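Local coordinates for dihydropyrimidinase (PDB 3SFW), which hydrolyses the cyclic amide bond of dihydropyrimidines such as 5,6-dihydrouracil, probably by means of the two zinc ions it holds, at residues H183-D188 with Y210-E215; A161-L166 with T221-A226; G77-A82 with K441-H446; L431-F436 with A449-K454; S14-A19 with S360-V365. All coordinates share one frame; numbering follows the deposited sequence.

Contact 1. Residues H183-D188 with Y210-E215. With ZN (zinc ion), chain D.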
# COMPACT_ATOMS: atom_id res chain seq x y z
N HIS A 183 -17.80 15.97 -4.60
CA HIS A 183 -16.76 16.66 -5.36
C HIS A 183 -15.56 16.78 -4.41
O HIS A 183 -15.60 17.57 -3.45
CB HIS A 183 -17.22 18.10 -5.78
CG HIS A 183 -16.14 18.90 -6.46
ND1 HIS A 183 -16.23 19.34 -7.77
CD2 HIS A 183 -14.92 19.30 -6.00
CE1 HIS A 183 -15.12 20.01 -8.07
NE2 HIS A 183 -14.31 19.98 -7.02
N ALA A 184 -14.51 15.98 -4.65
CA ALA A 184 -13.45 15.82 -3.63
C ALA A 184 -12.19 16.59 -4.06
O ALA A 184 -11.25 16.01 -4.61
CB ALA A 184 -13.11 14.30 -3.42
N GLU A 185 -12.14 17.87 -3.69
CA GLU A 185 -10.83 18.60 -3.64
C GLU A 185 -10.85 19.35 -2.32
O GLU A 185 -11.93 19.86 -1.92
CB GLU A 185 -10.70 19.64 -4.75
CG GLU A 185 -10.75 19.09 -6.20
CD GLU A 185 -10.77 20.22 -7.20
OE1 GLU A 185 -11.84 20.90 -7.33
OE2 GLU A 185 -9.67 20.50 -7.76
N ASN A 186 -9.66 19.56 -1.74
CA ASN A 186 -9.65 20.33 -0.48
C ASN A 186 -9.87 21.82 -0.77
O ASN A 186 -8.98 22.51 -1.30
CB ASN A 186 -8.36 20.09 0.31
CG ASN A 186 -8.43 20.71 1.68
OD1 ASN A 186 -8.58 21.93 1.81
ND2 ASN A 186 -8.32 19.90 2.71
N GLY A 187 -11.06 22.31 -0.47
CA GLY A 187 -11.38 23.70 -0.82
C GLY A 187 -10.53 24.74 -0.09
O GLY A 187 -10.42 25.87 -0.56
N ASP A 188 -10.05 24.41 1.10
CA ASP A 188 -9.23 25.41 1.85
C ASP A 188 -7.84 25.54 1.27
O ASP A 188 -7.29 26.67 1.16
CB ASP A 188 -9.17 25.06 3.32
CG ASP A 188 -10.52 25.27 4.01
OD1 ASP A 188 -11.12 26.36 3.85
OD2 ASP A 188 -10.98 24.36 4.70
N TYR A 210 -2.53 24.80 -11.68
CA TYR A 210 -1.46 24.82 -10.72
C TYR A 210 -1.92 25.06 -9.30
O TYR A 210 -1.24 24.66 -8.36
CB TYR A 210 -0.41 25.85 -11.09
CG TYR A 210 0.31 25.56 -12.39
CD1 TYR A 210 0.99 26.59 -13.06
CD2 TYR A 210 0.36 24.28 -12.92
CE1 TYR A 210 1.71 26.33 -14.24
CE2 TYR A 210 1.05 24.02 -14.12
CZ TYR A 210 1.76 25.05 -14.75
OH TYR A 210 2.42 24.81 -15.95
N THR A 211 -3.08 25.71 -9.13
CA THR A 211 -3.57 26.06 -7.82
C THR A 211 -4.52 24.95 -7.26
O THR A 211 -5.08 25.10 -6.16
CB THR A 211 -4.38 27.39 -7.84
OG1 THR A 211 -5.39 27.35 -8.86
CG2 THR A 211 -3.44 28.61 -8.14
N ARG A 212 -4.73 23.90 -8.05
CA ARG A 212 -5.49 22.71 -7.55
C ARG A 212 -4.72 21.41 -7.73
O ARG A 212 -5.14 20.55 -8.51
CB ARG A 212 -6.83 22.60 -8.29
CG ARG A 212 -7.47 23.95 -8.58
CD ARG A 212 -8.73 23.79 -9.45
NE ARG A 212 -9.90 23.35 -8.69
CZ ARG A 212 -10.79 24.18 -8.12
NH1 ARG A 212 -10.66 25.52 -8.23
NH2 ARG A 212 -11.88 23.68 -7.51
N PRO A 213 -3.59 21.22 -7.00
CA PRO A 213 -2.75 20.07 -7.32
C PRO A 213 -3.43 18.74 -7.01
O PRO A 213 -4.37 18.70 -6.19
CB PRO A 213 -1.53 20.24 -6.40
CG PRO A 213 -1.63 21.61 -5.81
CD PRO A 213 -3.08 21.99 -5.85
N PRO A 214 -2.96 17.66 -7.64
CA PRO A 214 -3.67 16.38 -7.46
C PRO A 214 -3.70 15.90 -6.02
O PRO A 214 -4.61 15.18 -5.63
CB PRO A 214 -2.89 15.39 -8.35
CG PRO A 214 -1.68 16.15 -8.82
CD PRO A 214 -1.92 17.60 -8.68
N GLU A 215 -2.67 16.24 -5.25
CA GLU A 215 -2.64 15.89 -3.84
C GLU A 215 -3.86 16.42 -3.09
O GLU A 215 -4.28 15.80 -2.13
CB GLU A 215 -1.35 16.38 -3.20
CG GLU A 215 -0.08 15.64 -3.74
CD GLU A 215 0.50 16.14 -5.11
OE1 GLU A 215 0.06 17.15 -5.71
OE2 GLU A 215 1.45 15.47 -5.58
ZN ZN D . -17.57 18.93 -9.46
O HOH W 1 -7.40 19.05 -7.26
O HOH W 2 -18.61 20.76 -9.43
O HOH W 3 -16.49 20.38 -10.79
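The second shell of the two-zinc site is formed here by Glu185 and Arg212, behind the metal ligand His183. ND1 of His183 binds one zinc ion at 2.2 Å, a metal it shares with His239, the carboxylated Lys150 and two waters. The opposite nitrogen of the ring, NE2, donates almost straight to Glu185 OE1 (2.7 Å), with the carboxylate oxygen in the ring plane. Held by the metal at one nitrogen and by the carboxylate at the other, the imidazole has its rotation fixed. OE1 uses its anti side for the histidine and its syn side for Arg212 NH2, which donates at 2.8 Å; the two donors come from opposite faces of the carboxylate plane. Arg212 grips the carboxylate side-on, since its NE also donates to Glu185 OE2 at 3.0 Å. The planes of the two groups are 40° apart, so this salt bridge is twisted. The bend at chi3 of Arg212 turns the guanidinium edge to the acid. A water bridges Glu185 OE2 (2.7 Å) and Arg212 O (3.0 Å). Glu185 lies in the loop between strand 180-182 of the barrel and helix 187-199; Arg212 rests on Leu190 of that helix and sits just before helix 214-230.

Contact 2. Residues A161-L166 with T221-A226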
# COMPACT_ATOMS: atom_id res chain seq x y z
N ALA A 161 -19.13 22.57 1.57
CA ALA A 161 -19.59 22.07 2.87
C ALA A 161 -18.41 21.55 3.67
O ALA A 161 -17.34 21.27 3.10
CB ALA A 161 -20.60 20.91 2.69
N ASP A 162 -18.60 21.38 4.96
CA ASP A 162 -17.50 20.97 5.83
C ASP A 162 -17.68 19.53 6.32
O ASP A 162 -18.56 18.82 5.84
CB ASP A 162 -17.37 21.95 7.00
CG ASP A 162 -18.56 21.93 7.93
OD1 ASP A 162 -19.42 21.03 7.84
OD2 ASP A 162 -18.62 22.84 8.80
N ASP A 163 -16.74 19.08 7.14
CA ASP A 163 -16.75 17.71 7.63
C ASP A 163 -17.97 17.38 8.45
O ASP A 163 -18.45 16.25 8.41
CB ASP A 163 -15.47 17.39 8.42
CG ASP A 163 -14.24 17.31 7.52
OD1 ASP A 163 -14.39 17.29 6.25
OD2 ASP A 163 -13.12 17.23 8.08
N GLU A 164 -18.41 18.31 9.28
CA GLU A 164 -19.68 18.10 10.00
C GLU A 164 -20.86 17.84 9.03
O GLU A 164 -21.62 16.85 9.22
CB GLU A 164 -19.96 19.31 10.92
CG GLU A 164 -21.34 19.25 11.56
CD GLU A 164 -21.64 20.47 12.48
OE1 GLU A 164 -22.68 20.43 13.15
OE2 GLU A 164 -20.84 21.43 12.54
N THR A 165 -20.98 18.64 7.98
CA THR A 165 -22.04 18.42 7.02
C THR A 165 -21.89 17.07 6.31
O THR A 165 -22.87 16.33 6.15
CB THR A 165 -22.12 19.58 6.02
OG1 THR A 165 -22.57 20.73 6.72
CG2 THR A 165 -23.09 19.27 4.92
N LEU A 166 -20.68 16.75 5.90
CA LEU A 166 -20.48 15.53 5.11
C LEU A 166 -20.72 14.32 5.99
O LEU A 166 -21.41 13.38 5.60
CB LEU A 166 -19.07 15.52 4.46
CG LEU A 166 -18.68 14.17 3.81
CD1 LEU A 166 -19.71 13.81 2.70
CD2 LEU A 166 -17.26 14.28 3.22
N THR A 221 -10.53 13.10 -1.35
CA THR A 221 -11.06 11.74 -1.65
C THR A 221 -10.86 10.86 -0.42
O THR A 221 -11.78 10.14 0.02
CB THR A 221 -10.34 11.13 -2.90
OG1 THR A 221 -10.60 11.99 -4.02
CG2 THR A 221 -10.87 9.74 -3.17
N GLY A 222 -9.63 10.84 0.12
CA GLY A 222 -9.38 10.00 1.30
C GLY A 222 -10.24 10.38 2.51
O GLY A 222 -10.63 9.51 3.30
N ARG A 223 -10.44 11.68 2.69
CA ARG A 223 -11.26 12.18 3.80
C ARG A 223 -12.70 11.72 3.63
O ARG A 223 -13.32 11.22 4.58
CB ARG A 223 -11.18 13.71 3.88
CG ARG A 223 -12.11 14.32 4.97
CD ARG A 223 -11.52 15.66 5.44
NE ARG A 223 -10.92 16.42 4.33
CZ ARG A 223 -11.54 17.37 3.63
NH1 ARG A 223 -10.93 17.90 2.57
NH2 ARG A 223 -12.73 17.84 4.04
N ALA A 224 -13.23 11.85 2.41
CA ALA A 224 -14.63 11.42 2.21
C ALA A 224 -14.74 9.90 2.44
O ALA A 224 -15.71 9.41 3.04
CB ALA A 224 -15.08 11.80 0.81
N ILE A 225 -13.70 9.17 2.05
CA ILE A 225 -13.71 7.72 2.21
C ILE A 225 -13.66 7.32 3.70
O ILE A 225 -14.44 6.48 4.14
CB ILE A 225 -12.50 7.08 1.48
CG1 ILE A 225 -12.81 6.99 -0.01
CG2 ILE A 225 -12.15 5.71 2.12
CD1 ILE A 225 -11.58 6.71 -0.87
N ALA A 226 -12.84 8.01 4.49
CA ALA A 226 -12.75 7.70 5.91
C ALA A 226 -14.08 7.98 6.63
O ALA A 226 -14.52 7.18 7.48
CB ALA A 226 -11.63 8.56 6.57
O HOH W 4 -15.08 19.86 2.93
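Leu166 lays CD2 over the backbone and methyl of Ala224, 4.0 Å from Ala224 CA and 4.1 Å from its CB. Beside this apolar touch runs a buried salt bridge: Arg223 NH2 donates to Asp163 OD1 at 2.8 Å, with an N-H...O angle of 159°. The oxygen is met on its syn side and lies in the guanidinium plane, at the edge, while carboxylate and guanidinium planes stand 45° apart. Arg223 CG opposite its backbone N (chi1 175°) and an extended chi2 bring CD to 3.4 Å from Asp163 OD1; chi3 then turns the guanidinium edge to the acid. The same NH2 reaches a water at 3.3 Å, which donates to Ala161 O at 2.7 Å, tying the loop ahead of helix 163-176 to the arginine. Asp162 is the N-cap of that helix, OD1 accepting from Thr165 N. Asp163 OD2 is taken by Asn186 of the second subunit, linking the acid across the interface, and Arg223 NH1 is bridged to Glu219. Helices 163-176 and 214-230 are neighbours on the outside of the barrel of this amidohydrolase; Leu166 and Ala224 both lean inward on Val182 of strand 180-182, and Ala224 also reaches Leu235 of strand 234-237.

Contact 3. Residues G77-A82 with K441-H446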
# COMPACT_ATOMS: atom_id res chain seq x y z
N GLY A 77 -29.64 20.92 -23.92
CA GLY A 77 -28.71 19.96 -23.30
C GLY A 77 -29.18 18.51 -23.49
O GLY A 77 -28.36 17.61 -23.76
N THR A 78 -30.48 18.26 -23.33
CA THR A 78 -31.00 16.89 -23.55
C THR A 78 -30.99 16.53 -25.02
O THR A 78 -30.77 15.38 -25.39
CB THR A 78 -32.40 16.63 -22.92
OG1 THR A 78 -33.39 17.50 -23.48
CG2 THR A 78 -32.32 16.80 -21.41
N LYS A 79 -31.20 17.53 -25.90
CA LYS A 79 -31.16 17.21 -27.33
C LYS A 79 -29.72 16.82 -27.72
O LYS A 79 -29.50 15.86 -28.48
CB LYS A 79 -31.67 18.40 -28.19
CG LYS A 79 -31.61 18.15 -29.65
CD LYS A 79 -32.61 19.10 -30.39
CE LYS A 79 -32.32 20.56 -30.01
NZ LYS A 79 -31.11 21.10 -30.65
N ALA A 80 -28.74 17.55 -27.18
CA ALA A 80 -27.34 17.27 -27.48
C ALA A 80 -26.95 15.88 -26.91
O ALA A 80 -26.28 15.10 -27.55
CB ALA A 80 -26.47 18.37 -26.87
N ALA A 81 -27.43 15.58 -25.71
CA ALA A 81 -27.19 14.25 -25.12
C ALA A 81 -27.73 13.18 -26.06
O ALA A 81 -27.03 12.19 -26.34
CB ALA A 81 -27.90 14.14 -23.75
N ALA A 82 -28.95 13.37 -26.55
CA ALA A 82 -29.57 12.35 -27.42
C ALA A 82 -28.76 12.19 -28.73
O ALA A 82 -28.49 11.08 -29.18
CB ALA A 82 -31.04 12.72 -27.75
N LYS A 441 -29.70 10.63 -37.76
CA LYS A 441 -28.96 11.85 -37.45
C LYS A 441 -29.80 13.14 -37.62
O LYS A 441 -29.24 14.22 -37.67
CB LYS A 441 -27.61 11.93 -38.20
CG LYS A 441 -26.63 10.79 -37.79
CD LYS A 441 -25.47 10.67 -38.75
CE LYS A 441 -24.42 11.65 -38.38
NZ LYS A 441 -23.28 11.43 -39.33
N GLN A 442 -31.12 13.01 -37.56
CA GLN A 442 -32.02 14.19 -37.58
C GLN A 442 -32.88 14.17 -36.33
O GLN A 442 -33.25 13.09 -35.82
CB GLN A 442 -32.89 14.12 -38.84
CG GLN A 442 -32.03 14.28 -40.12
CD GLN A 442 -32.77 13.86 -41.37
OE1 GLN A 442 -33.35 12.77 -41.42
NE2 GLN A 442 -32.74 14.71 -42.41
N PHE A 443 -33.17 15.34 -35.78
CA PHE A 443 -33.96 15.38 -34.55
C PHE A 443 -35.45 15.26 -34.88
O PHE A 443 -36.04 16.18 -35.50
CB PHE A 443 -33.72 16.69 -33.80
CG PHE A 443 -34.61 16.87 -32.59
CD1 PHE A 443 -34.57 15.94 -31.53
CD2 PHE A 443 -35.34 18.03 -32.43
CE1 PHE A 443 -35.34 16.16 -30.37
CE2 PHE A 443 -36.11 18.26 -31.29
CZ PHE A 443 -36.13 17.30 -30.26
N VAL A 444 -36.08 14.18 -34.40
CA VAL A 444 -37.50 13.93 -34.65
C VAL A 444 -38.34 13.86 -33.35
O VAL A 444 -39.57 13.71 -33.40
CB VAL A 444 -37.73 12.65 -35.50
CG1 VAL A 444 -37.02 12.81 -36.84
CG2 VAL A 444 -37.14 11.43 -34.76
N GLY A 445 -37.69 14.14 -32.22
CA GLY A 445 -38.38 14.20 -30.94
C GLY A 445 -39.00 15.56 -30.70
O GLY A 445 -39.22 16.33 -31.65
N HIS A 446 -39.27 15.90 -29.44
CA HIS A 446 -39.83 17.22 -29.14
C HIS A 446 -39.59 17.69 -27.73
O HIS A 446 -39.45 16.87 -26.81
CB HIS A 446 -41.34 17.27 -29.46
CG HIS A 446 -42.17 16.31 -28.66
ND1 HIS A 446 -42.49 15.05 -29.10
CD2 HIS A 446 -42.84 16.48 -27.49
CE1 HIS A 446 -43.25 14.44 -28.20
NE2 HIS A 446 -43.53 15.31 -27.24
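Lys79 and Phe443 each start with CG on the far side from the backbone N (chi1 178° for the lysine, 174° for the phenylalanine), which sends the two side chains toward each other from a helix and a short strand. The result is a CH-pi contact between helix 74-83, an outer helix of the amidohydrolase barrel, and strand 442-443, at the end of the mixed sheet that continues from the barrel. The CA atoms of Lys79 and Phe443 remain 8.0 Å apart, and the side chains close the distance.

The touching atom is Lys79 CD. It stands over the middle of the phenyl face, 3.5 Å from the ring centroid and only 10° off the ring normal, and the lysine chain crosses the side chain of Phe443 at about a right angle. CD lies 3.6 Å from Phe443 CD2 and 4.0 Å from Phe443 CZ, so the methylene is shared almost evenly by the ring carbons. Beyond CD the lysine bends at chi3 and chi4, and the ammonium group turns away: NZ is 5.9 Å from the centroid, at most a weak cation-pi attraction. The methylenes, not the charge, therefore carry the contact.

Both residues are partly exposed, and the patch belongs to the surface of the subunit. Phe443 also leans on Val437 of strand 435-439, its antiparallel neighbour, a residue that Ala82 from the helix touches too. The other face of the ring is covered by its own loop: Gly445 N lies 3.5 Å above the plane, offset toward the rim.

Contact 4. Residues L431-F436 with A449-K454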
# COMPACT_ATOMS: atom_id res chain seq x y z
N LEU A 431 -33.80 5.93 -29.67
CA LEU A 431 -35.17 5.81 -29.15
C LEU A 431 -35.18 6.08 -27.66
O LEU A 431 -34.26 5.62 -26.92
CB LEU A 431 -35.69 4.40 -29.38
CG LEU A 431 -35.82 4.07 -30.89
CD1 LEU A 431 -35.12 2.74 -31.19
CD2 LEU A 431 -37.31 3.98 -31.31
N SER A 432 -36.23 6.75 -27.21
CA SER A 432 -36.50 6.99 -25.77
C SER A 432 -37.92 6.51 -25.46
O SER A 432 -38.87 7.01 -26.06
CB SER A 432 -36.32 8.47 -25.43
OG SER A 432 -36.84 8.76 -24.13
N ARG A 433 -38.08 5.49 -24.61
CA ARG A 433 -39.40 4.90 -24.36
C ARG A 433 -40.15 4.57 -25.67
O ARG A 433 -41.33 4.84 -25.82
CB ARG A 433 -40.22 5.78 -23.40
CG ARG A 433 -39.81 5.58 -21.90
CD ARG A 433 -40.54 6.48 -20.86
NE ARG A 433 -40.22 7.90 -21.02
CZ ARG A 433 -40.84 8.75 -21.85
NH1 ARG A 433 -42.04 8.49 -22.35
NH2 ARG A 433 -40.32 9.97 -22.02
N GLY A 434 -39.41 3.99 -26.61
CA GLY A 434 -39.98 3.43 -27.84
C GLY A 434 -40.29 4.48 -28.92
O GLY A 434 -40.73 4.13 -30.00
N ALA A 435 -40.08 5.76 -28.61
CA ALA A 435 -40.26 6.81 -29.63
C ALA A 435 -38.91 7.32 -30.09
O ALA A 435 -38.03 7.60 -29.27
CB ALA A 435 -41.14 7.99 -29.09
N PHE A 436 -38.77 7.56 -31.39
CA PHE A 436 -37.51 8.12 -31.89
C PHE A 436 -37.32 9.53 -31.38
O PHE A 436 -38.29 10.33 -31.38
CB PHE A 436 -37.51 8.15 -33.41
CG PHE A 436 -37.23 6.82 -34.04
CD1 PHE A 436 -38.27 6.09 -34.60
CD2 PHE A 436 -35.92 6.34 -34.10
CE1 PHE A 436 -38.00 4.83 -35.17
CE2 PHE A 436 -35.64 5.13 -34.67
CZ PHE A 436 -36.66 4.38 -35.23
N ALA A 449 -40.98 15.86 -24.37
CA ALA A 449 -41.18 14.41 -24.47
C ALA A 449 -40.61 13.66 -23.26
O ALA A 449 -41.09 12.55 -22.90
CB ALA A 449 -40.53 13.89 -25.75
N GLY A 450 -39.49 14.16 -22.76
CA GLY A 450 -38.77 13.54 -21.65
C GLY A 450 -39.57 13.58 -20.38
O GLY A 450 -40.41 14.46 -20.18
N ARG A 451 -39.39 12.55 -19.54
CA ARG A 451 -40.08 12.44 -18.24
C ARG A 451 -39.11 12.34 -17.08
O ARG A 451 -38.00 11.81 -17.21
CB ARG A 451 -41.01 11.21 -18.19
CG ARG A 451 -42.06 11.25 -19.30
CD ARG A 451 -43.35 10.62 -18.87
NE ARG A 451 -43.24 9.18 -18.81
CZ ARG A 451 -43.95 8.34 -19.56
NH1 ARG A 451 -43.76 7.03 -19.45
NH2 ARG A 451 -44.86 8.80 -20.42
N TYR A 452 -39.56 12.84 -15.94
CA TYR A 452 -38.78 12.78 -14.70
C TYR A 452 -38.77 11.33 -14.23
O TYR A 452 -39.81 10.66 -14.27
CB TYR A 452 -39.43 13.66 -13.60
CG TYR A 452 -38.74 13.50 -12.25
CD1 TYR A 452 -37.45 14.02 -12.06
CD2 TYR A 452 -39.38 12.88 -11.16
CE1 TYR A 452 -36.78 13.86 -10.84
CE2 TYR A 452 -38.70 12.67 -9.96
CZ TYR A 452 -37.41 13.18 -9.80
OH TYR A 452 -36.75 13.05 -8.62
N VAL A 453 -37.61 10.87 -13.76
CA VAL A 453 -37.49 9.50 -13.23
C VAL A 453 -37.36 9.51 -11.72
O VAL A 453 -36.46 10.18 -11.18
CB VAL A 453 -36.23 8.81 -13.83
CG1 VAL A 453 -36.11 7.35 -13.28
CG2 VAL A 453 -36.37 8.80 -15.35
N LYS A 454 -38.33 8.91 -11.02
CA LYS A 454 -38.27 8.81 -9.54
C LYS A 454 -37.44 7.58 -9.20
O LYS A 454 -37.75 6.48 -9.65
CB LYS A 454 -39.71 8.65 -8.94
CG LYS A 454 -40.51 9.96 -8.77
CD LYS A 454 -41.87 9.70 -8.04
CE LYS A 454 -42.40 10.92 -7.20
NZ LYS A 454 -42.10 12.31 -7.72
O HOH W 5 -43.07 10.92 -23.74
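Arg433 occupies the second position of a type I' turn from Ser432 to Ala435, a two-residue beta hairpin joining strands 422-432 and 435-439. Ser432 and Ala435 exchange backbone bonds in both directions, and Arg433 itself takes the positive phi (49°) that this turn demands. Facing it, 449-454 is an irregular extended strip whose backbone bonds to Ala116 and Tyr120 run it beside strand 119-124.

The turn pushes Arg433 toward the strip. Its guanidinium lies flat on that of Arg451, centres 3.9 Å apart and planes at 28°, with Arg433 NH1 over the middle of the other group, 3.4 Å from Arg451 CZ. The aliphatic part of Arg451 joins in, its CG resting 3.5 Å from Arg433 NH2 near the rim. Such a pair of cations is probably tolerated because acids surround it: Glu26 forms salt bridges with NH1 of both arginines, one oxygen to each, and Asp119 takes Arg433 NH2 and the backbone N of Arg451. At its edge Arg433 NH2 also donates to Ala449 O at 2.8 Å, a bond bent to 142° at the hydrogen. A water runs alongside, accepting from Arg433 NH1 at 3.0 Å and donating to Ala449 O at 2.7 Å.

Contact 5. Residues S14-A19 with S360-V365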
# COMPACT_ATOMS: atom_id res chain seq x y z
N SER A 14 -23.54 -7.51 -20.21
CA SER A 14 -23.14 -8.92 -20.20
C SER A 14 -23.09 -9.55 -21.60
O SER A 14 -22.09 -10.18 -22.01
CB SER A 14 -24.02 -9.73 -19.25
OG SER A 14 -25.43 -9.42 -19.41
N ASP A 15 -24.13 -9.28 -22.39
CA ASP A 15 -24.43 -10.13 -23.54
C ASP A 15 -23.97 -9.45 -24.83
O ASP A 15 -23.88 -8.20 -24.89
CB ASP A 15 -25.95 -10.37 -23.59
CG ASP A 15 -26.43 -11.24 -22.45
OD1 ASP A 15 -25.95 -12.38 -22.36
OD2 ASP A 15 -27.23 -10.77 -21.63
N THR A 16 -23.74 -10.26 -25.86
CA THR A 16 -23.46 -9.79 -27.24
C THR A 16 -24.02 -10.83 -28.22
O THR A 16 -23.57 -11.99 -28.22
CB THR A 16 -21.91 -9.68 -27.53
OG1 THR A 16 -21.25 -8.89 -26.52
CG2 THR A 16 -21.66 -9.05 -28.89
N TYR A 17 -24.98 -10.45 -29.06
CA TYR A 17 -25.69 -11.47 -29.85
C TYR A 17 -26.47 -10.82 -30.96
O TYR A 17 -26.83 -9.64 -30.87
CB TYR A 17 -26.65 -12.32 -28.97
CG TYR A 17 -27.73 -11.56 -28.24
CD1 TYR A 17 -27.48 -10.97 -26.98
CD2 TYR A 17 -28.97 -11.35 -28.82
CE1 TYR A 17 -28.48 -10.26 -26.32
CE2 TYR A 17 -29.99 -10.65 -28.14
CZ TYR A 17 -29.71 -10.08 -26.91
OH TYR A 17 -30.67 -9.35 -26.27
N GLN A 18 -26.72 -11.60 -32.01
CA GLN A 18 -27.52 -11.12 -33.13
C GLN A 18 -28.96 -11.54 -32.95
O GLN A 18 -29.25 -12.73 -32.81
CB GLN A 18 -26.92 -11.67 -34.42
CG GLN A 18 -25.70 -10.88 -34.83
CD GLN A 18 -24.58 -11.74 -35.34
OE1 GLN A 18 -24.52 -12.05 -36.54
NE2 GLN A 18 -23.64 -12.09 -34.45
N ALA A 19 -29.86 -10.59 -32.80
CA ALA A 19 -31.26 -10.93 -32.75
C ALA A 19 -32.05 -9.69 -33.05
O ALA A 19 -31.48 -8.58 -33.07
CB ALA A 19 -31.65 -11.44 -31.34
N SER A 360 -13.49 -3.47 -22.63
CA SER A 360 -14.25 -4.28 -23.61
C SER A 360 -15.53 -3.57 -24.07
O SER A 360 -15.98 -2.62 -23.43
CB SER A 360 -14.60 -5.65 -23.06
OG SER A 360 -15.56 -5.57 -22.04
N LEU A 361 -16.13 -4.05 -25.16
CA LEU A 361 -17.38 -3.46 -25.62
C LEU A 361 -18.47 -3.67 -24.55
O LEU A 361 -19.29 -2.78 -24.31
CB LEU A 361 -17.82 -4.10 -26.95
CG LEU A 361 -19.11 -3.55 -27.55
CD1 LEU A 361 -19.04 -2.04 -27.69
CD2 LEU A 361 -19.35 -4.18 -28.91
N ASN A 362 -18.46 -4.82 -23.84
CA ASN A 362 -19.46 -5.01 -22.78
C ASN A 362 -19.20 -4.07 -21.61
O ASN A 362 -20.15 -3.46 -21.06
CB ASN A 362 -19.49 -6.47 -22.25
CG ASN A 362 -19.95 -7.47 -23.30
OD1 ASN A 362 -21.11 -7.42 -23.80
ND2 ASN A 362 -19.04 -8.34 -23.69
N GLN A 363 -17.93 -3.89 -21.25
CA GLN A 363 -17.60 -2.91 -20.20
C GLN A 363 -18.04 -1.50 -20.56
O GLN A 363 -18.51 -0.77 -19.69
CB GLN A 363 -16.12 -2.91 -19.85
CG GLN A 363 -15.67 -4.21 -19.13
CD GLN A 363 -14.18 -4.14 -18.78
OE1 GLN A 363 -13.36 -3.72 -19.61
NE2 GLN A 363 -13.84 -4.48 -17.53
N PHE A 364 -17.87 -1.10 -21.83
CA PHE A 364 -18.31 0.22 -22.34
C PHE A 364 -19.80 0.41 -22.02
O PHE A 364 -20.19 1.43 -21.50
CB PHE A 364 -18.03 0.31 -23.86
CG PHE A 364 -18.80 1.39 -24.58
CD1 PHE A 364 -18.36 2.70 -24.54
CD2 PHE A 364 -19.95 1.08 -25.29
CE1 PHE A 364 -19.06 3.73 -25.21
CE2 PHE A 364 -20.62 2.08 -26.04
CZ PHE A 364 -20.18 3.42 -25.95
N VAL A 365 -20.63 -0.61 -22.27
CA VAL A 365 -22.04 -0.47 -21.91
C VAL A 365 -22.23 -0.34 -20.40
O VAL A 365 -23.09 0.43 -19.92
CB VAL A 365 -22.89 -1.64 -22.47
CG1 VAL A 365 -24.35 -1.54 -21.89
CG2 VAL A 365 -22.87 -1.59 -24.03
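The side-chain amide of Asn362 faces three oxygens of the other segment: Ser14 O, Asp15 O and Thr16 OG1. The contact joins the small beta region at the N terminus, where strand 16-18 pairs antiparallel with 9-11, to the start of helix 361-376 beside the amidohydrolase barrel. Asn362 OD1 lies 3.1 Å from Asp15 O and also 3.1 Å from Thr16 OG1, but the amide is probably turned over in the model; with its NH2 in that place, hydrogen bonds to these oxygens become possible, though not settled. The carbon is placed either way, with Asn362 CG 3.7 Å from Ser14 O. Asn362 projects from the first turn of that helix, its CG opposite the carbonyl carbon (chi1 -66°). Ser14 and Asn362 are the closest approach of the two backbones, CA to CA 6.0 Å, and Leu361 and Asn362 both rest on Val11. The third subunit adjoins both segments: its Thr384 bonds to Asp15 OD1, and its Pro461 O to Ser360 OG. The helix start that carries Asn362 is held by a capping box: Gln363 N donates to Ser360 OG at 3.0 Å, and Ser360 N returns a bond to Gln363 OE1, also at 3.0 Å.

From the N terminus, 14-19 opens contact 5, which closes only at 360-365 and joins the first beta strands to a barrel helix. Meanwhile 77-82 opens contact 3, closed at 441-446, so contacts 5 and 3 cross. Within both loops lies contact 2, from 161-166 to 221-226, and within that contact 1; the two touch and share helix 214-230, tying barrel helices to a zinc ligand and the second subunit. Contact 4 opens at 431-436, before contact 3 closes, and ends at 449-454, crossing it; Val444 CG2 and Phe436 CB meet at 3.6 Å. Contacts 3, 4 and 5 reach one sheet, and the centres of contacts 1 and 4 are about 38 Å apart.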